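Long-range contacts in pentalenene synthase (Streptomyces chartreusis NRRL 3882, PDB 6Q4S), which probably catalyses the magnesium-dependent 1,10-cyclisation of (2E,6E)-farnesyl diphosphate, yielding the bicyclic sesquiterpene alcohol 7-epi-alpha-eudesmol: residues Thr13-His18 with Ala54-Pro59; Leu19-Ala24 with Asp65-Met70; Pro59-Asp64 with Glu191-Phe196. All blocks are in the same frame, centred on the assembly; numbering follows the deposited sequence.

Interaction 1 of 3, residues Thr13-His18 with Ala54-Pro59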
# COMPACT_ATOMS: atom_id res chain seq x y z
N THR A 13 16.05 -24.93 -11.95
CA THR A 13 14.94 -24.46 -11.13
C THR A 13 13.85 -25.52 -11.10
O THR A 13 13.41 -26.00 -12.16
CB THR A 13 14.62 -23.00 -11.68
OG1 THR A 13 14.90 -22.02 -10.70
CG2 THR A 13 13.35 -22.87 -12.33
N PRO A 14 13.38 -25.91 -9.87
CA PRO A 14 12.32 -26.93 -9.82
C PRO A 14 10.95 -26.52 -10.39
O PRO A 14 10.64 -25.35 -10.53
CB PRO A 14 12.23 -27.29 -8.32
CG PRO A 14 12.98 -26.23 -7.58
CD PRO A 14 13.93 -25.57 -8.54
N VAL A 15 10.18 -27.51 -10.77
CA VAL A 15 8.86 -27.34 -11.26
C VAL A 15 7.89 -28.06 -10.34
O VAL A 15 8.13 -29.19 -9.97
CB VAL A 15 8.77 -27.91 -12.66
CG1 VAL A 15 7.37 -27.73 -13.20
CG2 VAL A 15 9.75 -27.18 -13.57
N SER A 16 6.77 -27.43 -9.97
CA SER A 16 5.85 -28.10 -9.06
C SER A 16 5.30 -29.44 -9.61
O SER A 16 4.81 -29.54 -10.77
CB SER A 16 4.69 -27.20 -8.69
OG SER A 16 3.69 -27.86 -7.94
N GLU A 17 5.31 -30.43 -8.73
CA GLU A 17 4.60 -31.72 -9.01
C GLU A 17 3.08 -31.61 -9.06
O GLU A 17 2.36 -32.52 -9.57
CB GLU A 17 5.04 -32.77 -7.98
CG GLU A 17 4.48 -32.55 -6.58
CD GLU A 17 5.08 -33.48 -5.54
OE1 GLU A 17 5.34 -34.67 -5.88
OE2 GLU A 17 5.29 -33.03 -4.39
N HIS A 18 2.53 -30.46 -8.62
CA HIS A 18 1.06 -30.32 -8.57
C HIS A 18 0.40 -29.74 -9.77
O HIS A 18 -0.81 -29.42 -9.76
CB HIS A 18 0.72 -29.49 -7.33
CG HIS A 18 1.37 -30.02 -6.11
ND1 HIS A 18 1.26 -31.35 -5.75
CD2 HIS A 18 2.11 -29.41 -5.16
CE1 HIS A 18 1.92 -31.53 -4.62
NE2 HIS A 18 2.47 -30.38 -4.25
N ALA A 54 2.50 -20.90 -13.39
CA ALA A 54 2.45 -20.95 -11.91
C ALA A 54 3.29 -22.08 -11.30
O ALA A 54 3.99 -21.93 -10.28
CB ALA A 54 1.02 -21.04 -11.47
N ALA A 55 3.23 -23.24 -11.95
CA ALA A 55 4.02 -24.42 -11.51
C ALA A 55 5.52 -24.19 -11.57
O ALA A 55 6.28 -24.74 -10.75
CB ALA A 55 3.61 -25.64 -12.36
N ARG A 56 5.98 -23.38 -12.52
CA ARG A 56 7.47 -23.04 -12.66
C ARG A 56 7.93 -21.90 -11.82
O ARG A 56 9.07 -21.83 -11.40
CB ARG A 56 7.73 -22.73 -14.12
CG ARG A 56 7.50 -23.86 -15.10
CD ARG A 56 7.86 -23.38 -16.51
NE ARG A 56 7.71 -24.44 -17.50
CZ ARG A 56 8.63 -25.40 -17.66
NH1 ARG A 56 9.74 -25.42 -16.94
NH2 ARG A 56 8.44 -26.33 -18.57
N THR A 57 7.02 -20.94 -11.54
CA THR A 57 7.37 -19.82 -10.68
C THR A 57 7.16 -19.96 -9.17
O THR A 57 7.85 -19.27 -8.36
CB THR A 57 6.68 -18.51 -11.15
OG1 THR A 57 5.26 -18.65 -11.19
CG2 THR A 57 7.14 -18.20 -12.55
N TYR A 58 6.25 -20.84 -8.77
CA TYR A 58 6.01 -21.13 -7.35
C TYR A 58 6.20 -22.65 -7.10
O TYR A 58 5.26 -23.34 -6.75
CB TYR A 58 4.59 -20.69 -6.96
CG TYR A 58 4.41 -19.19 -7.13
CD1 TYR A 58 5.20 -18.31 -6.41
CD2 TYR A 58 3.51 -18.69 -8.04
CE1 TYR A 58 5.11 -16.94 -6.61
CE2 TYR A 58 3.42 -17.31 -8.24
CZ TYR A 58 4.22 -16.47 -7.55
OH TYR A 58 4.15 -15.08 -7.67
N PRO A 59 7.40 -23.16 -7.34
CA PRO A 59 7.51 -24.65 -7.40
C PRO A 59 7.36 -25.38 -6.06
O PRO A 59 7.15 -26.60 -6.09
CB PRO A 59 8.91 -24.86 -7.97
CG PRO A 59 9.65 -23.67 -7.48
CD PRO A 59 8.68 -22.53 -7.67
O HOH W 1 4.82 -27.68 -5.54

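Interaction 2 of 3, residues Leu19-Ala24 with Asp65-Met70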
# COMPACT_ATOMS: atom_id res chain seq x y z
N LEU A 19 1.14 -29.63 -10.86
CA LEU A 19 0.56 -28.98 -12.03
C LEU A 19 -0.76 -29.54 -12.46
O LEU A 19 -1.75 -28.79 -12.62
CB LEU A 19 1.59 -29.00 -13.18
CG LEU A 19 1.11 -28.56 -14.54
CD1 LEU A 19 0.58 -27.12 -14.52
CD2 LEU A 19 2.30 -28.75 -15.51
N GLU A 20 -0.84 -30.86 -12.69
CA GLU A 20 -2.12 -31.41 -13.20
C GLU A 20 -3.23 -31.41 -12.15
O GLU A 20 -4.38 -31.10 -12.47
CB GLU A 20 -1.96 -32.81 -13.90
CG GLU A 20 -1.08 -32.82 -15.16
CD GLU A 20 -1.49 -31.78 -16.26
OE1 GLU A 20 -2.69 -31.45 -16.42
OE2 GLU A 20 -0.61 -31.27 -17.00
N TYR A 21 -2.88 -31.71 -10.91
CA TYR A 21 -3.90 -31.70 -9.81
C TYR A 21 -4.57 -30.29 -9.73
O TYR A 21 -5.81 -30.14 -9.76
CB TYR A 21 -3.18 -32.03 -8.48
CG TYR A 21 -4.03 -31.77 -7.27
CD1 TYR A 21 -4.96 -32.72 -6.85
CD2 TYR A 21 -3.96 -30.55 -6.60
CE1 TYR A 21 -5.76 -32.47 -5.73
CE2 TYR A 21 -4.77 -30.29 -5.50
CZ TYR A 21 -5.68 -31.26 -5.09
OH TYR A 21 -6.47 -30.99 -4.00
N ALA A 22 -3.73 -29.27 -9.68
CA ALA A 22 -4.20 -27.86 -9.50
C ALA A 22 -4.80 -27.24 -10.72
O ALA A 22 -5.85 -26.54 -10.64
CB ALA A 22 -3.08 -27.04 -8.96
N ARG A 23 -4.24 -27.54 -11.90
CA ARG A 23 -4.85 -27.13 -13.18
C ARG A 23 -6.30 -27.51 -13.24
O ARG A 23 -7.15 -26.73 -13.62
CB ARG A 23 -4.12 -27.75 -14.42
CG ARG A 23 -4.51 -27.19 -15.76
CD ARG A 23 -4.37 -28.17 -16.93
NE ARG A 23 -3.01 -28.64 -17.05
CZ ARG A 23 -2.04 -27.94 -17.63
NH1 ARG A 23 -2.27 -26.71 -18.09
NH2 ARG A 23 -0.83 -28.44 -17.72
N ALA A 24 -6.60 -28.76 -12.91
CA ALA A 24 -7.96 -29.23 -13.00
C ALA A 24 -8.92 -28.45 -12.09
O ALA A 24 -9.97 -28.05 -12.51
CB ALA A 24 -8.02 -30.75 -12.66
N ASP A 65 -2.42 -24.65 -2.17
CA ASP A 65 -1.86 -23.31 -2.43
C ASP A 65 -1.48 -23.12 -3.90
O ASP A 65 -1.62 -22.04 -4.44
CB ASP A 65 -0.66 -23.06 -1.56
CG ASP A 65 -1.03 -22.88 -0.09
OD1 ASP A 65 -2.20 -22.59 0.23
OD2 ASP A 65 -0.10 -22.86 0.74
N MET A 66 -1.12 -24.20 -4.58
CA MET A 66 -0.89 -24.12 -6.02
C MET A 66 -2.17 -23.75 -6.72
O MET A 66 -2.18 -22.92 -7.66
CB MET A 66 -0.29 -25.42 -6.59
CG MET A 66 0.03 -25.36 -8.07
SD MET A 66 1.10 -23.99 -8.64
CE MET A 66 2.52 -24.40 -7.73
N VAL A 67 -3.29 -24.30 -6.25
CA VAL A 67 -4.58 -23.90 -6.80
C VAL A 67 -4.88 -22.34 -6.64
O VAL A 67 -5.26 -21.72 -7.59
CB VAL A 67 -5.78 -24.67 -6.20
CG1 VAL A 67 -7.06 -24.21 -6.90
CG2 VAL A 67 -5.61 -26.19 -6.44
N VAL A 68 -4.66 -21.83 -5.45
CA VAL A 68 -4.87 -20.41 -5.12
C VAL A 68 -3.94 -19.57 -6.02
O VAL A 68 -4.38 -18.59 -6.60
CB VAL A 68 -4.54 -20.19 -3.64
CG1 VAL A 68 -4.47 -18.68 -3.27
CG2 VAL A 68 -5.59 -20.86 -2.78
N LEU A 69 -2.69 -20.01 -6.18
CA LEU A 69 -1.74 -19.31 -7.06
C LEU A 69 -2.15 -19.27 -8.52
O LEU A 69 -2.07 -18.21 -9.15
CB LEU A 69 -0.31 -19.76 -6.83
CG LEU A 69 0.27 -19.43 -5.47
CD1 LEU A 69 1.37 -20.41 -5.13
CD2 LEU A 69 0.74 -17.97 -5.26
N MET A 70 -2.64 -20.37 -9.07
CA MET A 70 -3.15 -20.37 -10.41
C MET A 70 -4.37 -19.48 -10.53
O MET A 70 -4.56 -18.78 -11.53
CB MET A 70 -3.52 -21.76 -10.89
CG MET A 70 -2.32 -22.72 -10.90
SD MET A 70 -2.86 -24.35 -11.47
CE MET A 70 -1.21 -25.04 -11.65

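Interaction 3 of 3, residues Pro59-Asp64 with Glu191-Phe196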
# COMPACT_ATOMS: atom_id res chain seq x y z
N PRO A 59 7.40 -23.16 -7.34
CA PRO A 59 7.51 -24.65 -7.40
C PRO A 59 7.36 -25.38 -6.06
O PRO A 59 7.15 -26.60 -6.09
CB PRO A 59 8.91 -24.86 -7.97
CG PRO A 59 9.65 -23.67 -7.48
CD PRO A 59 8.68 -22.53 -7.67
N HIS A 60 7.47 -24.66 -4.94
CA HIS A 60 7.38 -25.24 -3.60
C HIS A 60 6.00 -25.20 -2.98
O HIS A 60 5.90 -25.54 -1.84
CB HIS A 60 8.37 -24.60 -2.66
CG HIS A 60 9.79 -24.76 -3.08
ND1 HIS A 60 10.44 -25.97 -3.07
CD2 HIS A 60 10.70 -23.84 -3.49
CE1 HIS A 60 11.68 -25.80 -3.49
NE2 HIS A 60 11.87 -24.51 -3.73
N ALA A 61 4.97 -24.82 -3.73
CA ALA A 61 3.67 -24.61 -3.14
C ALA A 61 3.10 -25.95 -2.76
O ALA A 61 3.26 -26.93 -3.53
CB ALA A 61 2.76 -23.93 -4.13
N SER A 62 2.36 -26.01 -1.64
CA SER A 62 1.52 -27.16 -1.41
C SER A 62 0.51 -27.26 -2.52
O SER A 62 0.30 -26.27 -3.26
CB SER A 62 0.80 -27.04 -0.08
OG SER A 62 -0.21 -26.07 -0.20
N ALA A 63 -0.18 -28.40 -2.61
CA ALA A 63 -1.11 -28.59 -3.65
C ALA A 63 -2.30 -27.64 -3.57
O ALA A 63 -2.83 -27.23 -4.63
CB ALA A 63 -1.59 -30.03 -3.70
N ASP A 64 -2.80 -27.34 -2.37
CA ASP A 64 -3.98 -26.51 -2.32
C ASP A 64 -3.58 -25.03 -2.64
O ASP A 64 -4.38 -24.28 -3.16
CB ASP A 64 -4.64 -26.56 -0.95
CG ASP A 64 -5.26 -27.93 -0.62
OD1 ASP A 64 -5.80 -28.63 -1.52
OD2 ASP A 64 -5.22 -28.26 0.58
N GLU A 191 7.15 -15.95 -0.84
CA GLU A 191 7.22 -16.13 0.60
C GLU A 191 5.89 -16.83 1.04
O GLU A 191 5.92 -17.81 1.77
CB GLU A 191 7.36 -14.77 1.28
CG GLU A 191 8.74 -14.19 1.22
CD GLU A 191 8.77 -12.69 1.42
OE1 GLU A 191 9.04 -12.18 2.54
OE2 GLU A 191 8.49 -11.99 0.43
N ARG A 192 4.74 -16.38 0.53
CA ARG A 192 3.49 -17.07 0.82
C ARG A 192 3.46 -18.53 0.35
O ARG A 192 2.96 -19.38 1.09
CB ARG A 192 2.28 -16.31 0.27
CG ARG A 192 0.95 -17.05 0.25
CD ARG A 192 0.58 -17.35 1.71
NE ARG A 192 -0.75 -17.92 1.73
CZ ARG A 192 -0.98 -19.23 1.63
NH1 ARG A 192 0.02 -20.05 1.47
NH2 ARG A 192 -2.20 -19.72 1.66
N SER A 193 3.97 -18.77 -0.85
CA SER A 193 3.92 -20.06 -1.49
C SER A 193 4.76 -21.13 -0.78
O SER A 193 4.37 -22.30 -0.75
CB SER A 193 4.41 -19.94 -2.92
OG SER A 193 4.54 -21.21 -3.48
N ARG A 194 5.88 -20.72 -0.23
CA ARG A 194 6.83 -21.59 0.38
C ARG A 194 6.84 -21.54 1.90
O ARG A 194 7.38 -22.42 2.53
CB ARG A 194 8.18 -21.26 -0.15
CG ARG A 194 9.22 -22.34 0.13
CD ARG A 194 10.55 -21.96 -0.49
NE ARG A 194 11.53 -23.02 -0.34
CZ ARG A 194 12.75 -22.99 -0.83
NH1 ARG A 194 13.22 -21.96 -1.53
NH2 ARG A 194 13.52 -24.03 -0.60
N GLY A 195 6.28 -20.50 2.50
CA GLY A 195 6.02 -20.46 3.95
C GLY A 195 7.19 -19.93 4.70
O GLY A 195 7.61 -20.52 5.67
N PHE A 196 7.76 -18.81 4.26
CA PHE A 196 8.73 -18.13 5.03
C PHE A 196 8.52 -16.63 4.79
O PHE A 196 7.74 -16.27 3.94
CB PHE A 196 10.14 -18.57 4.59
CG PHE A 196 10.55 -18.05 3.22
CD1 PHE A 196 10.08 -18.64 2.07
CD2 PHE A 196 11.35 -16.94 3.10
CE1 PHE A 196 10.41 -18.15 0.81
CE2 PHE A 196 11.69 -16.44 1.83
CZ PHE A 196 11.18 -17.03 0.70
O HOH W 2 6.62 -25.25 1.45
O HOH W 3 2.35 -23.84 0.07

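Interaction 1 of 3, residues Thr13-His18 with Ala54-Pro59
The hydroxyl of Ser16 is gripped twice, and one of its two bonds leads across the contact to Pro59. Ser16 OG accepts from His18 N at 2.9 Å and donates to a water 2.7 Å away, which in turn donates to Pro59 O. Its torsion accounts for the bond to His18: with OG anti to the backbone N (chi1 173°), the hydroxyl lies beside the carbonyl carbon, near the chain that runs on to His18. The direct bond between the segments is Ser16 N to Ala55 O, 2.8 Å long and nearly straight at 173°. Ser16 CA also makes a CA-H...O contact with Pro59 O at 3.6 Å. The backbone oxygen Pro14 O lies against the ring of Pro59, 3.1 Å from Pro59 CB. Val15 splits its branches: CG1 lies near the Ala55 methyl, while CG2, beside the backbone N, approaches Arg56 NH1 obliquely at 3.8 Å, the two side chains running side by side. Tyr58, the first residue beyond helix 50-57, turns away from residues 13-18 and bonds through its hydroxyl to Ser186 O. The bond from His18 N to Ser16 OG defines an ST turn, set immediately before helix 19-32 with His18 at the N-cap, and the contact lays this turn against the C-terminal end of helix 50-57.

Interaction 2 of 3, residues Leu19-Ala24 with Asp65-Met70
Met70 places CG anti to its carbonyl carbon (chi1 -61°) and then runs extended, carrying its sulfur and methyl to Ala22. Met66 instead sets CG anti to the backbone N (chi1 -177°) and bends beyond it, so that the CG methylene rather than the sulfur meets the same alanine. Ala22 CB thus receives three side chains: Met66 CG at 3.6 Å, Val67 CG2 at 3.7 Å and Met70 SD at 3.7 Å. The small residue lets the helices come close, with axes 8.6 Å apart crossing at -56° and Ala22 CA only 4.8 Å from Val67 CA. Met70 SD also lies over the following peptide, 3.5 Å from Arg23 N, and its CE reaches Leu19 CD1 at 4.0 Å, the two side chains crossing at about a right angle. No hydrogen bond links the segments; the evidence is for apolar packing. On the side of helix 19-32 turned away from helix 63-79, Arg23 grips Glu20 side-on, NE to OE1 and NH2 to OE2, while its NH1 forms a salt bridge with Asp49. The interface is shared with helix 50-57, where Leu19, Arg23 and Met70 all touch Pro51, and Met70 also Ala54; Val68 and Leu69 reach helix 118-131 instead.

Interaction 3 of 3, residues Pro59-Asp64 with Glu191-Phe196
Stacking joins His60 and Arg194: the guanidinium lies flat on the ring, centres 3.7 Å apart and planes at 18°. His60 NE2 sits over the middle of the guanidinium, 3.4 Å from Arg194 CZ, whereas Arg194 NE lies toward the rim of the imidazole. The arginine reaches this place with its chain extended from CG to NE, CG packing 3.7 Å from His60 CB, and NH1 makes a salt bridge with Glu299. With an alanine in place of Arg194, His60 would probably lose the flat partner on one of its faces, and Glu299 its charged mate. The loop leading into helix 63-79 passes beside the C-terminal end of helix 183-194 in this alpha-helical terpene synthase: Ser62 is the N-cap of helix 63-79, its OG taking Asp65 N, while helix 183-194 ends at Arg194, and Gly195, with positive phi, is the first residue beyond it. Among the backbone contacts, Ala61 CA points a CA-H...O contact at Ser193 O, 3.4 Å away and 163° at the hydrogen. Water-mediated links complete the set. One water accepts from Ser62 N at 2.8 Å and donates to Ser193 O at 2.7 Å; a second donates to Arg194 O at 3.1 Å and weakly to His60 O.

How the interactions relate
From the N terminus, residues 13-18 fold back on 54-59, so interaction 1 closes a mostly helical excursion of 35 residues. Helix 19-32 starts directly afterwards, and interaction 2 pins its first turns to helix 63-79 across 40 residues; these two contacts cross. Interaction 3 opens at Pro59, which it shares with interaction 1, placing them in series, and spans 126 residues to the end of helix 183-194, crossing interaction 2. All three meet around the start of helix 63-79: Met66 CE packs against Ser16, Tyr58 and Ala61, and a salt bridge from Asp65 to Arg192 joins interactions 2 and 3. Helices 19-32, 50-57, 63-79 and 183-194 are thereby tied together.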